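Local coordinates for protein DNA helicase RecQ (Deinococcus radiodurans, PDB 4Q48) that probably couples ATP hydrolysis to the unwinding of duplex DNA, moving in the 3'-5' direction, here as the catalytic core of a longer RecQ helicase, at residues Y375-L387 / E396-V410. Sequence-based numbering, arbitrary orientation.
With ZN (zinc ion), chain C.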
loop_
_atom_site.group_PDB
_atom_site.type_symbol
_atom_site.label_atom_id
_atom_site.label_comp_id
_atom_site.label_asym_id
_atom_site.label_seq_id
_atom_site.Cartn_x
_atom_site.Cartn_y
_atom_site.Cartn_z
ATOM N N TYR A 375 -13.188 -2.145 -2.723
ATOM C CA TYR A 375 -12.716 -3.505 -2.460
ATOM C C TYR A 375 -13.800 -4.314 -1.754
ATOM O O TYR A 375 -14.046 -5.467 -2.113
ATOM C CB TYR A 375 -11.418 -3.498 -1.646
ATOM C CG TYR A 375 -11.059 -4.828 -1.023
ATOM C CD1 TYR A 375 -10.630 -5.894 -1.801
ATOM C CD2 TYR A 375 -11.142 -5.015 0.349
ATOM C CE1 TYR A 375 -10.304 -7.110 -1.238
ATOM C CE2 TYR A 375 -10.823 -6.225 0.924
ATOM C CZ TYR A 375 -10.391 -7.268 0.123
ATOM O OH TYR A 375 -10.047 -8.471 0.700
ATOM N N CYS A 376 -14.457 -3.729 -0.758
ATOM C CA CYS A 376 -15.513 -4.455 -0.050
ATOM C C CYS A 376 -16.625 -4.913 -0.997
ATOM O O CYS A 376 -17.248 -5.944 -0.783
ATOM C CB CYS A 376 -16.097 -3.608 1.094
ATOM S SG CYS A 376 -14.919 -3.332 2.478
ATOM N N GLU A 377 -16.884 -4.131 -2.029
ATOM C CA GLU A 377 -18.028 -4.375 -2.911
ATOM C C GLU A 377 -17.730 -5.178 -4.168
ATOM O O GLU A 377 -18.563 -5.216 -5.087
ATOM C CB GLU A 377 -18.655 -3.027 -3.292
ATOM C CG GLU A 377 -19.662 -2.546 -2.279
ATOM C CD GLU A 377 -19.777 -1.046 -2.254
ATOM O OE1 GLU A 377 -19.365 -0.410 -3.250
ATOM O OE2 GLU A 377 -20.252 -0.502 -1.227
ATOM N N ALA A 378 -16.551 -5.786 -4.234
ATOM C CA ALA A 378 -16.106 -6.421 -5.475
ATOM C C ALA A 378 -17.116 -7.408 -6.040
ATOM O O ALA A 378 -17.732 -8.207 -5.318
ATOM C CB ALA A 378 -14.787 -7.099 -5.275
ATOM N N ALA A 379 -17.327 -7.317 -7.345
ATOM C CA ALA A 379 -18.290 -8.189 -7.998
ATOM C C ALA A 379 -17.502 -9.315 -8.645
ATOM O O ALA A 379 -18.016 -10.367 -8.962
ATOM C CB ALA A 379 -19.088 -7.424 -8.995
ATOM N N THR A 380 -16.210 -9.091 -8.755
ATOM C CA THR A 380 -15.276 -10.095 -9.219
ATOM C C THR A 380 -14.200 -10.230 -8.163
ATOM O O THR A 380 -14.082 -9.371 -7.302
ATOM C CB THR A 380 -14.664 -9.692 -10.591
ATOM O OG1 THR A 380 -14.117 -8.350 -10.515
ATOM C CG2 THR A 380 -15.741 -9.705 -11.669
ATOM N N CYS A 381 -13.428 -11.305 -8.243
ATOM C CA CYS A 381 -12.328 -11.643 -7.313
ATOM C C CYS A 381 -11.808 -10.510 -6.430
ATOM O O CYS A 381 -11.350 -9.488 -6.953
ATOM C CB CYS A 381 -11.177 -12.203 -8.131
ATOM S SG CYS A 381 -9.731 -12.758 -7.198
ATOM N N ARG A 382 -11.909 -10.666 -5.107
ATOM C CA ARG A 382 -11.426 -9.631 -4.182
ATOM C C ARG A 382 -9.930 -9.426 -4.285
ATOM O O ARG A 382 -9.459 -8.308 -4.156
ATOM C CB ARG A 382 -11.693 -9.971 -2.726
ATOM C CG ARG A 382 -13.016 -10.496 -2.406
ATOM C CD ARG A 382 -13.234 -10.268 -0.962
ATOM N NE ARG A 382 -13.900 -8.996 -0.867
ATOM C CZ ARG A 382 -15.212 -8.876 -0.935
ATOM N NH1 ARG A 382 -15.966 -9.966 -1.049
ATOM N NH2 ARG A 382 -15.760 -7.678 -0.867
ATOM N N ARG A 383 -9.195 -10.526 -4.456
ATOM C CA ARG A 383 -7.741 -10.497 -4.416
ATOM C C ARG A 383 -7.224 -9.606 -5.543
ATOM O O ARG A 383 -6.427 -8.711 -5.297
ATOM C CB ARG A 383 -7.154 -11.912 -4.529
ATOM C CG ARG A 383 -5.726 -12.055 -3.993
ATOM C CD ARG A 383 -5.182 -13.451 -4.143
ATOM N NE ARG A 383 -5.904 -14.411 -3.327
ATOM C CZ ARG A 383 -5.535 -14.771 -2.101
ATOM N NH1 ARG A 383 -4.440 -14.241 -1.573
ATOM N NH2 ARG A 383 -6.247 -15.669 -1.408
ATOM N N GLN A 384 -7.753 -9.798 -6.753
ATOM C CA GLN A 384 -7.408 -8.949 -7.885
ATOM C C GLN A 384 -7.575 -7.469 -7.546
ATOM O O GLN A 384 -6.677 -6.667 -7.833
ATOM C CB GLN A 384 -8.242 -9.289 -9.117
ATOM C CG GLN A 384 -7.737 -10.489 -9.897
ATOM C CD GLN A 384 -8.649 -10.890 -11.055
ATOM O OE1 GLN A 384 -9.866 -10.671 -11.029
ATOM N NE2 GLN A 384 -8.061 -11.507 -12.069
ATOM N N VAL A 385 -8.689 -7.100 -6.924
ATOM C CA VAL A 385 -8.927 -5.698 -6.592
ATOM C C VAL A 385 -7.932 -5.188 -5.568
ATOM O O VAL A 385 -7.439 -4.067 -5.686
ATOM C CB VAL A 385 -10.359 -5.474 -6.066
ATOM C CG1 VAL A 385 -10.504 -4.106 -5.384
ATOM C CG2 VAL A 385 -11.400 -5.642 -7.190
ATOM N N LEU A 386 -7.646 -6.015 -4.560
ATOM C CA LEU A 386 -6.731 -5.668 -3.455
ATOM C C LEU A 386 -5.312 -5.423 -3.942
ATOM O O LEU A 386 -4.699 -4.415 -3.608
ATOM C CB LEU A 386 -6.723 -6.780 -2.391
ATOM C CG LEU A 386 -5.663 -6.778 -1.282
ATOM C CD1 LEU A 386 -5.826 -5.570 -0.380
ATOM C CD2 LEU A 386 -5.774 -8.018 -0.445
ATOM N N LEU A 387 -4.828 -6.333 -4.781
ATOM C CA LEU A 387 -3.462 -6.310 -5.267
ATOM C C LEU A 387 -3.278 -5.155 -6.250
ATOM O O LEU A 387 -2.202 -4.545 -6.308
ATOM C CB LEU A 387 -3.119 -7.664 -5.898
ATOM C CG LEU A 387 -3.075 -8.829 -4.872
ATOM C CD1 LEU A 387 -2.737 -10.153 -5.511
ATOM C CD2 LEU A 387 -2.101 -8.554 -3.748
ATOM N N GLU A 396 -5.429 -13.683 -13.578
ATOM C CA GLU A 396 -6.565 -14.578 -13.471
ATOM C C GLU A 396 -7.143 -14.540 -12.038
ATOM O O GLU A 396 -6.413 -14.273 -11.076
ATOM C CB GLU A 396 -6.129 -15.995 -13.864
ATOM C CG GLU A 396 -5.528 -16.086 -15.275
ATOM C CD GLU A 396 -6.531 -15.811 -16.403
ATOM O OE1 GLU A 396 -7.473 -16.619 -16.592
ATOM O OE2 GLU A 396 -6.380 -14.773 -17.093
ATOM N N PRO A 397 -8.472 -14.738 -11.903
ATOM C CA PRO A 397 -9.139 -14.872 -10.600
ATOM C C PRO A 397 -8.427 -15.877 -9.704
ATOM O O PRO A 397 -7.900 -16.867 -10.212
ATOM C CB PRO A 397 -10.535 -15.344 -10.972
ATOM C CG PRO A 397 -10.766 -14.773 -12.328
ATOM C CD PRO A 397 -9.442 -14.662 -13.009
ATOM N N CYS A 398 -8.387 -15.619 -8.402
ATOM C CA CYS A 398 -7.527 -16.409 -7.532
ATOM C C CYS A 398 -8.111 -17.771 -7.126
ATOM O O CYS A 398 -7.374 -18.749 -7.041
ATOM C CB CYS A 398 -7.178 -15.618 -6.273
ATOM S SG CYS A 398 -8.538 -15.483 -5.096
ATOM N N GLY A 399 -9.421 -17.856 -6.903
ATOM C CA GLY A 399 -9.994 -19.121 -6.484
ATOM C C GLY A 399 -9.837 -19.370 -4.993
ATOM O O GLY A 399 -10.072 -20.476 -4.504
ATOM N N ASN A 400 -9.404 -18.351 -4.263
ATOM C CA ASN A 400 -9.296 -18.470 -2.822
ATOM C C ASN A 400 -9.808 -17.202 -2.149
ATOM O O ASN A 400 -9.229 -16.724 -1.176
ATOM C CB ASN A 400 -7.861 -18.739 -2.402
ATOM C CG ASN A 400 -7.772 -19.384 -1.034
ATOM O OD1 ASN A 400 -8.598 -20.240 -0.692
ATOM N ND2 ASN A 400 -6.786 -18.960 -0.224
ATOM N N CYS A 401 -10.918 -16.673 -2.647
ATOM C CA CYS A 401 -11.581 -15.580 -1.952
ATOM C C CYS A 401 -13.086 -15.838 -1.986
ATOM O O CYS A 401 -13.559 -16.665 -2.783
ATOM C CB CYS A 401 -11.223 -14.227 -2.575
ATOM S SG CYS A 401 -11.990 -13.919 -4.138
ATOM N N ASP A 402 -13.829 -15.196 -1.088
ATOM C CA ASP A 402 -15.252 -15.474 -1.007
ATOM C C ASP A 402 -15.996 -15.104 -2.282
ATOM O O ASP A 402 -16.952 -15.772 -2.639
ATOM C CB ASP A 402 -15.872 -14.783 0.196
ATOM C CG ASP A 402 -15.714 -13.290 0.162
ATOM O OD1 ASP A 402 -14.993 -12.765 -0.731
ATOM O OD2 ASP A 402 -16.289 -12.647 1.068
ATOM N N VAL A 403 -15.550 -14.077 -2.993
ATOM C CA VAL A 403 -16.174 -13.737 -4.266
ATOM C C VAL A 403 -15.965 -14.832 -5.308
ATOM O O VAL A 403 -16.914 -15.241 -5.984
ATOM C CB VAL A 403 -15.612 -12.405 -4.816
ATOM C CG1 VAL A 403 -15.992 -12.198 -6.280
ATOM C CG2 VAL A 403 -16.063 -11.241 -3.944
ATOM N N CYS A 404 -14.723 -15.315 -5.411
ATOM C CA CYS A 404 -14.357 -16.392 -6.335
ATOM C C CYS A 404 -15.129 -17.689 -6.038
ATOM O O CYS A 404 -15.633 -18.347 -6.952
ATOM C CB CYS A 404 -12.851 -16.658 -6.269
ATOM S SG CYS A 404 -11.878 -15.776 -7.429
ATOM N N LEU A 405 -15.234 -18.031 -4.751
ATOM C CA LEU A 405 -15.804 -19.303 -4.332
ATOM C C LEU A 405 -17.332 -19.256 -4.263
ATOM O O LEU A 405 -18.013 -20.250 -4.506
ATOM C CB LEU A 405 -15.230 -19.722 -2.957
ATOM C CG LEU A 405 -13.725 -19.990 -2.828
ATOM C CD1 LEU A 405 -13.261 -20.086 -1.357
ATOM C CD2 LEU A 405 -13.330 -21.227 -3.616
ATOM N N ASN A 406 -17.878 -18.090 -3.972
ATOM C CA ASN A 406 -19.323 -17.953 -3.897
ATOM C C ASN A 406 -19.735 -16.718 -4.660
ATOM O O ASN A 406 -20.054 -15.691 -4.065
ATOM C CB ASN A 406 -19.755 -17.899 -2.440
ATOM C CG ASN A 406 -19.099 -19.008 -1.627
ATOM O OD1 ASN A 406 -19.454 -20.184 -1.763
ATOM N ND2 ASN A 406 -18.092 -18.643 -0.820
ATOM N N PRO A 407 -19.708 -16.831 -5.995
ATOM C CA PRO A 407 -19.934 -15.709 -6.908
ATOM C C PRO A 407 -21.270 -15.030 -6.651
ATOM O O PRO A 407 -22.283 -15.733 -6.630
ATOM C CB PRO A 407 -19.911 -16.373 -8.293
ATOM C CG PRO A 407 -19.114 -17.637 -8.099
ATOM C CD PRO A 407 -19.434 -18.091 -6.713
ATOM N N PRO A 408 -21.275 -13.691 -6.449
ATOM C CA PRO A 408 -22.566 -13.035 -6.228
ATOM C C PRO A 408 -23.288 -12.828 -7.560
ATOM O O PRO A 408 -22.661 -13.014 -8.605
ATOM C CB PRO A 408 -22.172 -11.705 -5.555
ATOM C CG PRO A 408 -20.690 -11.529 -5.797
ATOM C CD PRO A 408 -20.177 -12.711 -6.567
ATOM N N ARG A 409 -24.570 -12.468 -7.541
ATOM C CA ARG A 409 -25.283 -12.232 -8.796
ATOM C C ARG A 409 -24.864 -10.857 -9.322
ATOM O O ARG A 409 -24.780 -9.868 -8.557
ATOM C CB ARG A 409 -26.798 -12.340 -8.643
ATOM C CG ARG A 409 -27.270 -13.432 -7.689
ATOM C CD ARG A 409 -28.806 -13.614 -7.670
ATOM N NE ARG A 409 -29.387 -13.728 -9.011
ATOM C CZ ARG A 409 -30.357 -12.945 -9.482
ATOM N NH1 ARG A 409 -30.858 -11.968 -8.721
ATOM N NH2 ARG A 409 -30.821 -13.137 -10.717
ATOM N N VAL A 410 -24.538 -10.802 -10.614
ATOM C CA VAL A 410 -23.988 -9.577 -11.159
ATOM C C VAL A 410 -24.792 -8.963 -12.299
ATOM O O VAL A 410 -25.361 -9.646 -13.141
ATOM C CB VAL A 410 -22.538 -9.800 -11.638
ATOM C CG1 VAL A 410 -21.632 -10.104 -10.452
ATOM C CG2 VAL A 410 -22.465 -10.899 -12.680
HETATM ZN ZN ZN C . -10.578 -14.517 -5.863
#
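The Cys4 zinc site of the RecQ zinc-binding domain ties 375-387 to 396-410: Cys381, at the N-cap of helix 382-389, supplies one thiolate, and Cys398, Cys401 and Cys404 supply the other three, with Cys401 SG 2.3 Å from the zinc. Each sulfur also accepts N-H hydrogen bonds, all from the backbone except one from Arg383. Cys381 SG accepts from Cys398 N at 3.4 Å and also caps its helix through Gln384 N. Arg383 bends at chi3 to bring NE, in the guanidinium plane, 3.3 Å from Cys398 SG; its NH2 reaches Asn400 O from above the carbonyl plane at 3.2 Å and also bonds Ile212 O, while NH1 forms a salt bridge with Asp208. Such donors probably ease the negative charge of the thiolates. Next along the helix, Arg382 NH1 makes a 3.0 Å salt bridge to Asp402 OD1, approaching from the syn side, tilted 25° out of the carboxylate plane, and Asp402 OD2 takes Val216 N of strand 212-218. Replacing Arg382 with a leucine would probably leave the Asp402 carboxylate without its charged mate and weaken the tie between the two helix starts. Val403 packs across Arg382, CG2 against Arg382 CG, while CG1 lies 3.4 Å from Cys381 N.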